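Local coordinates for protein proteasome accessory factor B/C (PafBC) (Paenarthrobacter aurescens, PDB 6SJ9) that probably regulates transcription in the bacterial DNA damage response, using winged helix-turn-helix and WYL domains, at residues V91-A96 against T462-G467; F189-L194 against F282-Q287; L353-F358 against D383-L388; D400-Q405 against V411-H416. All blocks are in the same frame, centred on the assembly; numbering follows the deposited sequence.

Contact 1: residues V91-A96 against T462-G467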
loop_
_atom_site.group_PDB
_atom_site.type_symbol
_atom_site.label_atom_id
_atom_site.label_comp_id
_atom_site.label_asym_id
_atom_site.label_seq_id
_atom_site.Cartn_x
_atom_site.Cartn_y
_atom_site.Cartn_z
ATOM N N VAL A 91 10.511 -7.508 15.935
ATOM C CA VAL A 91 9.191 -7.613 16.551
ATOM C C VAL A 91 8.541 -8.904 16.066
ATOM O O VAL A 91 8.818 -9.383 14.965
ATOM C CB VAL A 91 8.262 -6.398 16.240
ATOM C CG1 VAL A 91 8.950 -5.035 16.524
ATOM C CG2 VAL A 91 7.760 -6.432 14.819
ATOM N N SER A 92 7.699 -9.487 16.905
ATOM C CA SER A 92 6.912 -10.647 16.525
ATOM C C SER A 92 5.490 -10.202 16.339
ATOM O O SER A 92 4.894 -9.641 17.262
ATOM C CB SER A 92 6.964 -11.742 17.574
ATOM O OG SER A 92 8.305 -11.975 17.878
ATOM N N LEU A 93 4.935 -10.481 15.170
ATOM C CA LEU A 93 3.626 -9.966 14.823
ATOM C C LEU A 93 2.630 -11.105 14.753
ATOM O O LEU A 93 2.947 -12.176 14.244
ATOM C CB LEU A 93 3.676 -9.224 13.476
ATOM C CG LEU A 93 4.537 -7.956 13.484
ATOM C CD1 LEU A 93 4.505 -7.248 12.139
ATOM C CD2 LEU A 93 4.051 -7.033 14.601
ATOM N N THR A 94 1.444 -10.884 15.308
ATOM C CA THR A 94 0.334 -11.773 15.037
ATOM C C THR A 94 -0.220 -11.519 13.627
ATOM O O THR A 94 -0.027 -10.446 13.042
ATOM C CB THR A 94 -0.781 -11.554 16.037
ATOM O OG1 THR A 94 -1.384 -10.287 15.746
ATOM C CG2 THR A 94 -0.230 -11.614 17.507
ATOM N N PRO A 95 -0.966 -12.486 13.080
ATOM C CA PRO A 95 -1.598 -12.234 11.782
ATOM C C PRO A 95 -2.470 -10.986 11.758
ATOM O O PRO A 95 -2.378 -10.206 10.802
ATOM C CB PRO A 95 -2.399 -13.520 11.537
ATOM C CG PRO A 95 -1.584 -14.629 12.327
ATOM C CD PRO A 95 -1.132 -13.881 13.566
ATOM N N ALA A 96 -3.255 -10.731 12.802
ATOM C CA ALA A 96 -4.032 -9.508 12.843
ATOM C C ALA A 96 -3.111 -8.289 12.724
ATOM O O ALA A 96 -3.293 -7.452 11.832
ATOM C CB ALA A 96 -4.884 -9.442 14.117
ATOM N N THR A 462 1.197 -0.628 16.692
ATOM C CA THR A 462 1.751 0.728 16.811
ATOM C C THR A 462 2.843 0.791 17.887
ATOM O O THR A 462 3.924 1.335 17.651
ATOM C CB THR A 462 0.630 1.715 17.121
ATOM O OG1 THR A 462 -0.274 1.698 16.012
ATOM C CG2 THR A 462 1.175 3.175 17.378
ATOM N N ILE A 463 2.595 0.183 19.041
ATOM C CA ILE A 463 3.574 0.144 20.118
ATOM C C ILE A 463 4.815 -0.631 19.662
ATOM O O ILE A 463 5.948 -0.187 19.853
ATOM C CB ILE A 463 2.922 -0.473 21.376
ATOM C CG1 ILE A 463 1.772 0.427 21.815
ATOM C CG2 ILE A 463 3.891 -0.616 22.556
ATOM C CD1 ILE A 463 0.935 -0.124 22.987
ATOM N N LYS A 464 4.621 -1.805 19.050
ATOM C CA LYS A 464 5.771 -2.602 18.621
ATOM C C LYS A 464 6.613 -1.871 17.579
ATOM O O LYS A 464 7.842 -1.814 17.691
ATOM C CB LYS A 464 5.307 -3.943 18.075
ATOM C CG LYS A 464 4.622 -4.796 19.108
ATOM C CD LYS A 464 4.088 -6.087 18.481
ATOM C CE LYS A 464 3.511 -7.040 19.552
ATOM N NZ LYS A 464 3.159 -8.299 18.856
ATOM N N LEU A 465 5.972 -1.241 16.595
ATOM C CA LEU A 465 6.748 -0.524 15.588
ATOM C C LEU A 465 7.400 0.722 16.171
ATOM O O LEU A 465 8.436 1.161 15.658
ATOM C CB LEU A 465 5.886 -0.138 14.393
ATOM C CG LEU A 465 5.777 -1.150 13.251
ATOM C CD1 LEU A 465 7.038 -1.100 12.439
ATOM C CD2 LEU A 465 5.639 -2.528 13.831
ATOM N N THR A 466 6.798 1.310 17.221
ATOM C CA THR A 466 7.424 2.436 17.908
ATOM C C THR A 466 8.774 2.025 18.496
ATOM O O THR A 466 9.748 2.779 18.421
ATOM C CB THR A 466 6.510 2.954 19.024
ATOM O OG1 THR A 466 5.308 3.502 18.468
ATOM C CG2 THR A 466 7.197 4.048 19.878
ATOM N N GLY A 467 8.848 0.829 19.070
ATOM C CA GLY A 467 10.110 0.340 19.587
ATOM C C GLY A 467 11.125 0.124 18.484
ATOM O O GLY A 467 12.324 0.266 18.710
#
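Lys464 reaches across to strand 90-93, where its CD overlaps Leu93 CD2 as the two side chains pass in opposite directions. Its chain is extended from CG outward. With CG anti to the carbonyl carbon (chi1 -63°), that straight chain carries the ammonium group from helix 462-467 to the strand backbone. NZ donates to Ser92 O at 2.7 Å, nearly in line with the C=O bond (167° at the oxygen). The same NZ forms a salt bridge with Glu97, on the first turn of helix 95-118. The methylenes do apolar work on the way. Lys464 CD lies 4.0 Å from Leu93 CD2. At the root of the chain, Val91 points at the helix and sets CG1 3.6 Å from Lys464 O and 4.1 Å from Lys464 CB. A methionine here would probably leave Ser92 O without this donor and the Glu97 carboxylate without this cationic partner. Thr94 is the N-cap residue of helix 95-118, two residues past the bonded Ser92 carbonyl. The helix and strand segments run nearly antiparallel (157°), with axes 9.1 Å apart. Strand 90-93 also pairs with strand 421-424, through Val91 and Val423. Helix 457-469 also packs against helices 2-17 and 427-441, through Thr466 and Leu465 among others.

Contact 2: residues F189-L194 against F282-Q287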
loop_
_atom_site.group_PDB
_atom_site.type_symbol
_atom_site.label_atom_id
_atom_site.label_comp_id
_atom_site.label_asym_id
_atom_site.label_seq_id
_atom_site.Cartn_x
_atom_site.Cartn_y
_atom_site.Cartn_z
ATOM N N PHE A 189 4.335 -17.113 0.566
ATOM C CA PHE A 189 5.591 -16.442 0.233
ATOM C C PHE A 189 5.332 -15.175 -0.582
ATOM O O PHE A 189 6.145 -14.786 -1.428
ATOM C CB PHE A 189 6.508 -17.392 -0.541
ATOM C CG PHE A 189 6.445 -18.816 -0.049
ATOM C CD1 PHE A 189 6.871 -19.154 1.226
ATOM C CD2 PHE A 189 5.933 -19.823 -0.863
ATOM C CE1 PHE A 189 6.805 -20.478 1.679
ATOM C CE2 PHE A 189 5.854 -21.149 -0.423
ATOM C CZ PHE A 189 6.298 -21.475 0.852
ATOM N N GLY A 190 4.216 -14.493 -0.295
ATOM C CA GLY A 190 3.814 -13.315 -1.034
ATOM C C GLY A 190 3.153 -13.577 -2.383
ATOM O O GLY A 190 2.546 -12.656 -2.936
ATOM N N GLN A 191 3.185 -14.813 -2.897
ATOM C CA GLN A 191 2.755 -15.121 -4.262
ATOM C C GLN A 191 1.438 -15.892 -4.282
ATOM O O GLN A 191 1.219 -16.790 -3.460
ATOM C CB GLN A 191 3.841 -15.949 -4.974
ATOM C CG GLN A 191 5.158 -15.187 -5.176
ATOM C CD GLN A 191 4.914 -13.792 -5.764
ATOM O OE1 GLN A 191 4.919 -12.785 -5.038
ATOM N NE2 GLN A 191 4.686 -13.729 -7.081
ATOM N N TRP A 192 0.596 -15.593 -5.276
ATOM C CA TRP A 192 -0.759 -16.116 -5.316
ATOM C C TRP A 192 -0.870 -17.342 -6.222
ATOM O O TRP A 192 -0.260 -17.417 -7.293
ATOM C CB TRP A 192 -1.742 -15.059 -5.771
ATOM C CG TRP A 192 -2.139 -14.085 -4.701
ATOM C CD1 TRP A 192 -1.522 -12.887 -4.391
ATOM C CD2 TRP A 192 -3.205 -14.235 -3.771
ATOM N NE1 TRP A 192 -2.191 -12.267 -3.354
ATOM C CE2 TRP A 192 -3.212 -13.078 -2.940
ATOM C CE3 TRP A 192 -4.148 -15.239 -3.538
ATOM C CZ2 TRP A 192 -4.132 -12.898 -1.901
ATOM C CZ3 TRP A 192 -5.077 -15.056 -2.497
ATOM C CH2 TRP A 192 -5.056 -13.882 -1.691
ATOM N N TYR A 193 -1.699 -18.267 -5.801
ATOM C CA TYR A 193 -1.872 -19.558 -6.439
ATOM C C TYR A 193 -3.363 -19.822 -6.575
ATOM O O TYR A 193 -4.145 -19.427 -5.710
ATOM C CB TYR A 193 -1.295 -20.700 -5.601
ATOM C CG TYR A 193 0.196 -20.595 -5.361
ATOM C CD1 TYR A 193 0.708 -19.718 -4.412
ATOM C CD2 TYR A 193 1.097 -21.362 -6.092
ATOM C CE1 TYR A 193 2.097 -19.623 -4.197
ATOM C CE2 TYR A 193 2.477 -21.273 -5.882
ATOM C CZ TYR A 193 2.964 -20.399 -4.936
ATOM O OH TYR A 193 4.330 -20.305 -4.738
ATOM N N LEU A 194 -3.711 -20.585 -7.611
ATOM C CA LEU A 194 -5.018 -21.199 -7.797
ATOM C C LEU A 194 -4.865 -22.700 -7.557
ATOM O O LEU A 194 -3.907 -23.334 -8.048
ATOM C CB LEU A 194 -5.508 -20.943 -9.226
ATOM C CG LEU A 194 -6.716 -21.796 -9.659
ATOM C CD1 LEU A 194 -8.046 -21.391 -8.978
ATOM C CD2 LEU A 194 -6.844 -21.737 -11.164
ATOM N N PHE A 282 16.364 -13.451 -6.448
ATOM C CA PHE A 282 14.935 -13.497 -6.711
ATOM C C PHE A 282 14.554 -14.965 -6.763
ATOM O O PHE A 282 15.415 -15.832 -6.947
ATOM C CB PHE A 282 14.577 -12.794 -8.020
ATOM C CG PHE A 282 15.012 -13.562 -9.248
ATOM C CD1 PHE A 282 16.329 -13.551 -9.650
ATOM C CD2 PHE A 282 14.086 -14.255 -10.024
ATOM C CE1 PHE A 282 16.733 -14.251 -10.780
ATOM C CE2 PHE A 282 14.478 -14.943 -11.167
ATOM C CZ PHE A 282 15.798 -14.943 -11.545
ATOM N N ARG A 283 13.257 -15.241 -6.581
ATOM C CA ARG A 283 12.707 -16.590 -6.716
ATOM C C ARG A 283 11.891 -16.733 -7.994
ATOM O O ARG A 283 12.187 -17.619 -8.799
ATOM C CB ARG A 283 11.915 -17.018 -5.466
ATOM C CG ARG A 283 12.807 -17.027 -4.220
ATOM C CD ARG A 283 12.130 -17.395 -2.900
ATOM N NE ARG A 283 11.310 -16.332 -2.316
ATOM C CZ ARG A 283 11.194 -16.115 -1.005
ATOM N NH1 ARG A 283 11.902 -16.853 -0.148
ATOM N NH2 ARG A 283 10.406 -15.137 -0.554
ATOM N N ASP A 284 10.866 -15.893 -8.195
ATOM C CA ASP A 284 10.007 -15.969 -9.376
ATOM C C ASP A 284 10.469 -14.969 -10.421
ATOM O O ASP A 284 10.416 -13.757 -10.172
ATOM C CB ASP A 284 8.548 -15.695 -8.991
ATOM C CG ASP A 284 7.560 -15.804 -10.194
ATOM O OD1 ASP A 284 7.968 -16.092 -11.347
ATOM O OD2 ASP A 284 6.344 -15.664 -9.962
ATOM N N PRO A 285 10.870 -15.421 -11.609
ATOM C CA PRO A 285 11.343 -14.479 -12.633
ATOM C C PRO A 285 10.262 -13.590 -13.208
ATOM O O PRO A 285 10.596 -12.506 -13.698
ATOM C CB PRO A 285 11.952 -15.387 -13.715
ATOM C CG PRO A 285 11.407 -16.725 -13.446
ATOM C CD PRO A 285 11.068 -16.820 -11.999
ATOM N N GLU A 286 8.987 -13.994 -13.172
ATOM C CA GLU A 286 7.954 -13.083 -13.643
ATOM C C GLU A 286 7.819 -11.917 -12.690
ATOM O O GLU A 286 7.576 -10.787 -13.117
ATOM C CB GLU A 286 6.607 -13.785 -13.820
ATOM C CG GLU A 286 6.645 -14.704 -14.996
ATOM C CD GLU A 286 6.960 -13.934 -16.257
ATOM O OE1 GLU A 286 6.481 -12.775 -16.387
ATOM O OE2 GLU A 286 7.698 -14.481 -17.114
ATOM N N GLN A 287 8.008 -12.168 -11.403
ATOM C CA GLN A 287 7.900 -11.093 -10.433
ATOM C C GLN A 287 9.027 -10.084 -10.608
ATOM O O GLN A 287 8.770 -8.871 -10.654
ATOM C CB GLN A 287 7.904 -11.653 -9.022
ATOM C CG GLN A 287 7.398 -10.630 -8.064
ATOM C CD GLN A 287 7.523 -11.063 -6.654
ATOM O OE1 GLN A 287 7.703 -12.257 -6.385
ATOM N NE2 GLN A 287 7.366 -10.112 -5.718
#
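A strand of the WYL domain meets the N-terminal turn of a helix of the WCX domain here. Gln191 opens strand 191-198 and Asp284 is the N-cap residue of helix 285-294. Gln191 points at the helix and bends at chi2 (-48°), which brings its amide over to that of Gln287. The two amide planes are almost parallel, 9° apart. Their closest modelled atoms, Gln191 OE1 and Gln287 OE1, are 3.1 Å apart. The Asp284 carboxylate stands steeply to the Gln191 amide, at 77°. It is held by several partners. Asp284 OD1 accepts from Glu286 N at 3.0 Å, the capping bond of the helix, and the N-H comes from above the carboxylate plane. Asp284 OD2 takes a salt bridge from Arg208 and a hydrogen bond from Ser210. Arg283 approaches Phe189 O only loosely, with NH2 4.4 Å away, and its main partner is Glu241. This is a small, polar surface contact. It joins the Sm-fold sheet of the WYL domain to the ferredoxin-like WCX domain by way of an aspartate-capped helix start.

Contact 3: residues L353-F358 against D383-L388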
loop_
_atom_site.group_PDB
_atom_site.type_symbol
_atom_site.label_atom_id
_atom_site.label_comp_id
_atom_site.label_asym_id
_atom_site.label_seq_id
_atom_site.Cartn_x
_atom_site.Cartn_y
_atom_site.Cartn_z
ATOM N N LEU A 353 -10.408 -2.215 8.661
ATOM C CA LEU A 353 -9.830 -2.613 9.934
ATOM C C LEU A 353 -10.705 -3.653 10.634
ATOM O O LEU A 353 -10.191 -4.570 11.277
ATOM C CB LEU A 353 -9.631 -1.388 10.830
ATOM C CG LEU A 353 -8.508 -0.461 10.371
ATOM C CD1 LEU A 353 -8.529 0.731 11.245
ATOM C CD2 LEU A 353 -7.150 -1.177 10.459
ATOM N N GLN A 354 -12.033 -3.506 10.536
ATOM C CA GLN A 354 -12.988 -4.379 11.198
ATOM C C GLN A 354 -13.144 -5.705 10.476
ATOM O O GLN A 354 -13.786 -6.614 11.007
ATOM C CB GLN A 354 -14.350 -3.678 11.303
ATOM C CG GLN A 354 -14.367 -2.605 12.364
ATOM C CD GLN A 354 -15.522 -1.643 12.195
ATOM O OE1 GLN A 354 -16.579 -1.993 11.689
ATOM N NE2 GLN A 354 -15.280 -0.379 12.537
ATOM N N LEU A 355 -12.613 -5.821 9.265
ATOM C CA LEU A 355 -12.559 -7.125 8.630
ATOM C C LEU A 355 -11.482 -7.994 9.280
ATOM O O LEU A 355 -11.608 -9.223 9.281
ATOM C CB LEU A 355 -12.277 -6.986 7.132
ATOM C CG LEU A 355 -13.261 -6.146 6.332
ATOM C CD1 LEU A 355 -12.910 -6.219 4.826
ATOM C CD2 LEU A 355 -14.670 -6.667 6.546
ATOM N N VAL A 356 -10.438 -7.375 9.844
ATOM C CA VAL A 356 -9.296 -8.155 10.336
ATOM C C VAL A 356 -9.727 -9.225 11.346
ATOM O O VAL A 356 -9.346 -10.395 11.169
ATOM C CB VAL A 356 -8.197 -7.214 10.867
ATOM C CG1 VAL A 356 -7.021 -8.019 11.488
ATOM C CG2 VAL A 356 -7.710 -6.308 9.751
ATOM N N PRO A 357 -10.534 -8.924 12.376
ATOM C CA PRO A 357 -10.922 -9.999 13.335
ATOM C C PRO A 357 -11.661 -11.168 12.682
ATOM O O PRO A 357 -11.520 -12.304 13.151
ATOM C CB PRO A 357 -11.816 -9.279 14.360
ATOM C CG PRO A 357 -11.318 -7.861 14.344
ATOM C CD PRO A 357 -10.954 -7.591 12.851
ATOM N N PHE A 358 -12.456 -10.928 11.626
ATOM C CA PHE A 358 -13.079 -12.039 10.897
ATOM C C PHE A 358 -12.043 -12.886 10.185
ATOM O O PHE A 358 -12.079 -14.115 10.265
ATOM C CB PHE A 358 -14.072 -11.519 9.853
ATOM C CG PHE A 358 -15.256 -10.863 10.441
ATOM C CD1 PHE A 358 -16.338 -11.636 10.904
ATOM C CD2 PHE A 358 -15.290 -9.489 10.579
ATOM C CE1 PHE A 358 -17.462 -11.043 11.453
ATOM C CE2 PHE A 358 -16.386 -8.887 11.136
ATOM C CZ PHE A 358 -17.482 -9.655 11.593
ATOM N N ASP A 383 -14.309 -6.206 -3.034
ATOM C CA ASP A 383 -13.389 -5.154 -3.416
ATOM C C ASP A 383 -12.616 -4.625 -2.192
ATOM O O ASP A 383 -11.433 -4.319 -2.302
ATOM C CB ASP A 383 -14.123 -4.020 -4.126
ATOM C CG ASP A 383 -13.178 -3.242 -5.038
ATOM O OD1 ASP A 383 -12.468 -3.911 -5.821
ATOM O OD2 ASP A 383 -13.119 -1.991 -4.991
ATOM N N ASP A 384 -13.283 -4.488 -1.032
ATOM C CA ASP A 384 -12.571 -4.124 0.195
ATOM C C ASP A 384 -11.442 -5.088 0.458
ATOM O O ASP A 384 -10.361 -4.676 0.841
ATOM C CB ASP A 384 -13.481 -4.134 1.433
ATOM C CG ASP A 384 -14.522 -3.027 1.415
ATOM O OD1 ASP A 384 -14.354 -2.013 0.716
ATOM O OD2 ASP A 384 -15.514 -3.183 2.140
ATOM N N LEU A 385 -11.685 -6.389 0.254
ATOM C CA LEU A 385 -10.657 -7.373 0.553
ATOM C C LEU A 385 -9.540 -7.317 -0.468
ATOM O O LEU A 385 -8.378 -7.515 -0.110
ATOM C CB LEU A 385 -11.249 -8.793 0.640
ATOM C CG LEU A 385 -12.149 -9.019 1.845
ATOM C CD1 LEU A 385 -12.933 -10.304 1.775
ATOM C CD2 LEU A 385 -11.279 -9.062 3.082
ATOM N N LYS A 386 -9.865 -7.067 -1.750
ATOM C CA LYS A 386 -8.811 -6.943 -2.760
ATOM C C LYS A 386 -7.897 -5.757 -2.448
ATOM O O LYS A 386 -6.686 -5.838 -2.637
ATOM C CB LYS A 386 -9.425 -6.790 -4.167
ATOM C CG LYS A 386 -10.011 -8.138 -4.763
ATOM C CD LYS A 386 -10.990 -7.852 -5.953
ATOM C CE LYS A 386 -10.407 -6.911 -7.065
ATOM N NZ LYS A 386 -11.505 -6.541 -8.057
ATOM N N ILE A 387 -8.462 -4.633 -2.002
ATOM C CA ILE A 387 -7.621 -3.500 -1.610
ATOM C C ILE A 387 -6.725 -3.899 -0.455
ATOM O O ILE A 387 -5.525 -3.604 -0.443
ATOM C CB ILE A 387 -8.492 -2.293 -1.214
ATOM C CG1 ILE A 387 -9.199 -1.733 -2.445
ATOM C CG2 ILE A 387 -7.570 -1.193 -0.558
ATOM C CD1 ILE A 387 -10.422 -0.941 -2.100
ATOM N N LEU A 388 -7.291 -4.614 0.525
ATOM C CA LEU A 388 -6.566 -4.895 1.748
ATOM C C LEU A 388 -5.479 -5.964 1.546
ATOM O O LEU A 388 -4.332 -5.786 1.988
ATOM C CB LEU A 388 -7.544 -5.359 2.852
ATOM C CG LEU A 388 -6.904 -5.800 4.182
ATOM C CD1 LEU A 388 -6.270 -4.555 4.801
ATOM C CD2 LEU A 388 -7.928 -6.381 5.178
#
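Leu355 carries this contact, and its CD1 methyl does the touching. It meets Leu385 CD2 at 3.7 Å and Asp384 CB at 4.0 Å. Leu355 crosses Leu385 obliquely and Asp384 at about a right angle. Its CG stands anti to the carbonyl carbon (chi1 -58°), which sends the branch across to helix 378-389. Phe374 of helix 367-374 also packs on Leu355. Away from this point the fit is looser. Val356 and Leu388 come no nearer than 4.6 Å to the opposite segment, and both also lean on helix 95-118. Lys386 and Asp383, partly exposed, lie clear of segment 353-358, with Lys386 NZ and Asp383 OD1 in a salt bridge at 3.6 Å. The Asp384 carboxylate is buried, but it is matched by a salt bridge to Arg351 and a hydrogen bond from Gln348, both on helix 346-360. Methyl packing thus brings together the first and third helices of the helix-turn-helix domain, and a buried ion pair beside it probably fixes their mutual position.

Contact 4: residues D400-Q405 against V411-H416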
loop_
_atom_site.group_PDB
_atom_site.type_symbol
_atom_site.label_atom_id
_atom_site.label_comp_id
_atom_site.label_asym_id
_atom_site.label_seq_id
_atom_site.Cartn_x
_atom_site.Cartn_y
_atom_site.Cartn_z
ATOM N N ASP A 400 7.113 -12.740 4.063
ATOM C CA ASP A 400 6.869 -14.016 4.729
ATOM C C ASP A 400 6.010 -13.834 5.976
ATOM O O ASP A 400 6.275 -14.439 7.013
ATOM C CB ASP A 400 8.192 -14.707 5.073
ATOM C CG ASP A 400 9.205 -13.778 5.781
ATOM O OD1 ASP A 400 8.817 -12.696 6.271
ATOM O OD2 ASP A 400 10.399 -14.157 5.875
ATOM N N LEU A 401 5.023 -12.942 5.922
ATOM C CA LEU A 401 4.179 -12.672 7.082
ATOM C C LEU A 401 2.745 -13.219 7.022
ATOM O O LEU A 401 2.232 -13.647 8.057
ATOM C CB LEU A 401 4.153 -11.149 7.305
ATOM C CG LEU A 401 4.031 -10.501 8.689
ATOM C CD1 LEU A 401 4.988 -11.137 9.682
ATOM C CD2 LEU A 401 4.238 -8.972 8.635
ATOM N N LEU A 402 2.059 -13.196 5.863
ATOM C CA LEU A 402 0.645 -13.589 5.753
ATOM C C LEU A 402 0.420 -14.818 4.878
ATOM O O LEU A 402 0.720 -14.799 3.680
ATOM C CB LEU A 402 -0.203 -12.440 5.216
ATOM C CG LEU A 402 -0.301 -11.323 6.242
ATOM C CD1 LEU A 402 -1.368 -10.369 5.879
ATOM C CD2 LEU A 402 -0.556 -11.920 7.593
ATOM N N ASP A 403 -0.211 -15.841 5.442
ATOM C CA ASP A 403 -0.738 -16.942 4.639
ATOM C C ASP A 403 -2.236 -16.731 4.494
ATOM O O ASP A 403 -2.972 -16.788 5.486
ATOM C CB ASP A 403 -0.501 -18.323 5.267
ATOM C CG ASP A 403 0.958 -18.732 5.297
ATOM O OD1 ASP A 403 1.234 -19.830 5.836
ATOM O OD2 ASP A 403 1.821 -17.963 4.810
ATOM N N ILE A 404 -2.677 -16.566 3.248
ATOM C CA ILE A 404 -4.060 -16.264 2.894
ATOM C C ILE A 404 -4.642 -17.419 2.075
ATOM O O ILE A 404 -3.988 -17.907 1.135
ATOM C CB ILE A 404 -4.141 -14.952 2.100
ATOM C CG1 ILE A 404 -3.565 -13.841 2.980
ATOM C CG2 ILE A 404 -5.601 -14.647 1.773
ATOM C CD1 ILE A 404 -3.165 -12.613 2.264
ATOM N N GLN A 405 -5.847 -17.873 2.471
ATOM C CA GLN A 405 -6.691 -18.803 1.715
ATOM C C GLN A 405 -8.006 -18.086 1.363
ATOM O O GLN A 405 -8.674 -17.510 2.236
ATOM C CB GLN A 405 -7.085 -20.073 2.483
ATOM C CG GLN A 405 -5.987 -21.060 2.762
ATOM C CD GLN A 405 -4.954 -20.503 3.741
ATOM O OE1 GLN A 405 -3.777 -20.687 3.541
ATOM N NE2 GLN A 405 -5.404 -19.830 4.807
ATOM N N VAL A 411 -12.896 -16.413 3.263
ATOM C CA VAL A 411 -11.527 -15.881 3.260
ATOM C C VAL A 411 -10.946 -15.987 4.663
ATOM O O VAL A 411 -11.574 -15.563 5.641
ATOM C CB VAL A 411 -11.447 -14.412 2.770
ATOM C CG1 VAL A 411 -9.901 -14.007 2.492
ATOM C CG2 VAL A 411 -12.273 -14.227 1.519
ATOM N N TYR A 412 -9.748 -16.545 4.773
ATOM C CA TYR A 412 -9.163 -16.649 6.104
ATOM C C TYR A 412 -7.647 -16.561 6.005
ATOM O O TYR A 412 -7.041 -17.021 5.032
ATOM C CB TYR A 412 -9.628 -17.918 6.865
ATOM C CG TYR A 412 -9.448 -19.238 6.167
ATOM C CD1 TYR A 412 -10.231 -19.593 5.067
ATOM C CD2 TYR A 412 -8.513 -20.159 6.640
ATOM C CE1 TYR A 412 -10.057 -20.815 4.430
ATOM C CE2 TYR A 412 -8.336 -21.396 6.013
ATOM C CZ TYR A 412 -9.103 -21.716 4.912
ATOM O OH TYR A 412 -8.909 -22.943 4.295
ATOM N N ILE A 413 -7.079 -15.871 6.984
ATOM C CA ILE A 413 -5.648 -15.661 7.142
ATOM C C ILE A 413 -5.208 -16.653 8.204
ATOM O O ILE A 413 -5.608 -16.537 9.359
ATOM C CB ILE A 413 -5.355 -14.204 7.530
ATOM C CG1 ILE A 413 -5.809 -13.300 6.393
ATOM C CG2 ILE A 413 -3.897 -14.008 7.805
ATOM C CD1 ILE A 413 -5.601 -11.799 6.586
ATOM N N SER A 414 -4.521 -17.710 7.788
ATOM C CA SER A 414 -4.215 -18.825 8.676
ATOM C C SER A 414 -3.272 -18.434 9.821
ATOM O O SER A 414 -2.303 -17.687 9.632
ATOM C CB SER A 414 -3.654 -19.996 7.868
ATOM O OG SER A 414 -2.481 -19.635 7.172
ATOM N N GLU A 415 -3.627 -18.869 11.031
ATOM C CA GLU A 415 -2.816 -18.665 12.226
ATOM C C GLU A 415 -1.898 -19.871 12.426
ATOM O O GLU A 415 -2.359 -20.969 12.764
ATOM C CB GLU A 415 -3.694 -18.429 13.455
ATOM C CG GLU A 415 -2.939 -18.492 14.800
ATOM C CD GLU A 415 -2.111 -17.251 15.130
ATOM O OE1 GLU A 415 -2.583 -16.432 15.948
ATOM O OE2 GLU A 415 -0.984 -17.103 14.596
ATOM N N HIS A 416 -0.606 -19.671 12.194
ATOM C CA HIS A 416 0.454 -20.589 12.611
ATOM C C HIS A 416 0.662 -20.426 14.118
ATOM O O HIS A 416 1.324 -19.490 14.567
ATOM C CB HIS A 416 1.702 -20.300 11.790
ATOM C CG HIS A 416 2.015 -18.841 11.691
ATOM N ND1 HIS A 416 2.633 -18.135 12.700
ATOM C CD2 HIS A 416 1.762 -17.947 10.704
ATOM C CE1 HIS A 416 2.754 -16.870 12.336
ATOM N NE2 HIS A 416 2.238 -16.731 11.129
HETATM O O HOH W 1 -0.819 -15.868 8.171
#
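Gln405 and Tyr412 face each other across an antiparallel hairpin, with the glutamine lying over the tyrosine ring. Gln405 CB sits 3.8 Å from the ring centroid, 22° off the normal, a CH-pi contact. The Gln405 amide is tilted by 47° to the ring, with NE2 3.5 Å from Tyr412 CE2. Tyr412 holds its ring between its own backbone N and carbonyl carbon (chi1 54°), and this swings it under the glutamine. A serine in its place would probably open a gap under Gln405 CB and leave Glu407 without its phenol partner. The backbones of the pair form two bonds, Gln405 N to Tyr412 O at 3.0 Å and Tyr412 N to Gln405 O at 2.9 Å. On the other face, Ile404 and Ile413 lie side by side, pointing the same way, with their CG1 atoms 4.1 Å apart. Leu402 CD2 extends this apolar patch to Ile413 CG2. The ladder then opens. Ser414 N still donates to Asp403 O at 2.9 Å, but a water bridges Asp403 N and Ser414 O. The hairpin is consistent with the wing of the winged helix-turn-helix. Strand 404-407 also pairs with strand 175-188 through Ile404 and Ser187, which ties the hairpin to the WYL sheet. Helix 95-118 packs on Leu402 and Ile413, while helix 232-237 covers Gln405 and Tyr412.

How the contacts relate
Contact 4 touches each of the other three. Its Leu401 meets Leu93 of contact 1 (CD2 to CD1, 3.9 Å), and its Val411 meets Leu385 of contact 3 (CG2 to CD1, 4.0 Å). On the WYL side, Ile404 CG2 packs on Trp192 CH2 of contact 2 at 3.6 Å. Contacts 1 and 3 also touch, through Ala96 CA and Val356 CG1 at 3.6 Å. Contact 2 stays apart from both, with nearest atoms about 13 Å from contact 1 and about 7 Å from contact 3. Contacts 3 and 4 lie within the PafC helix-turn-helix domain. Through Leu93 and Trp192 this domain probably links strand 90-93 to the first WYL domain. No contact includes a potassium ligand.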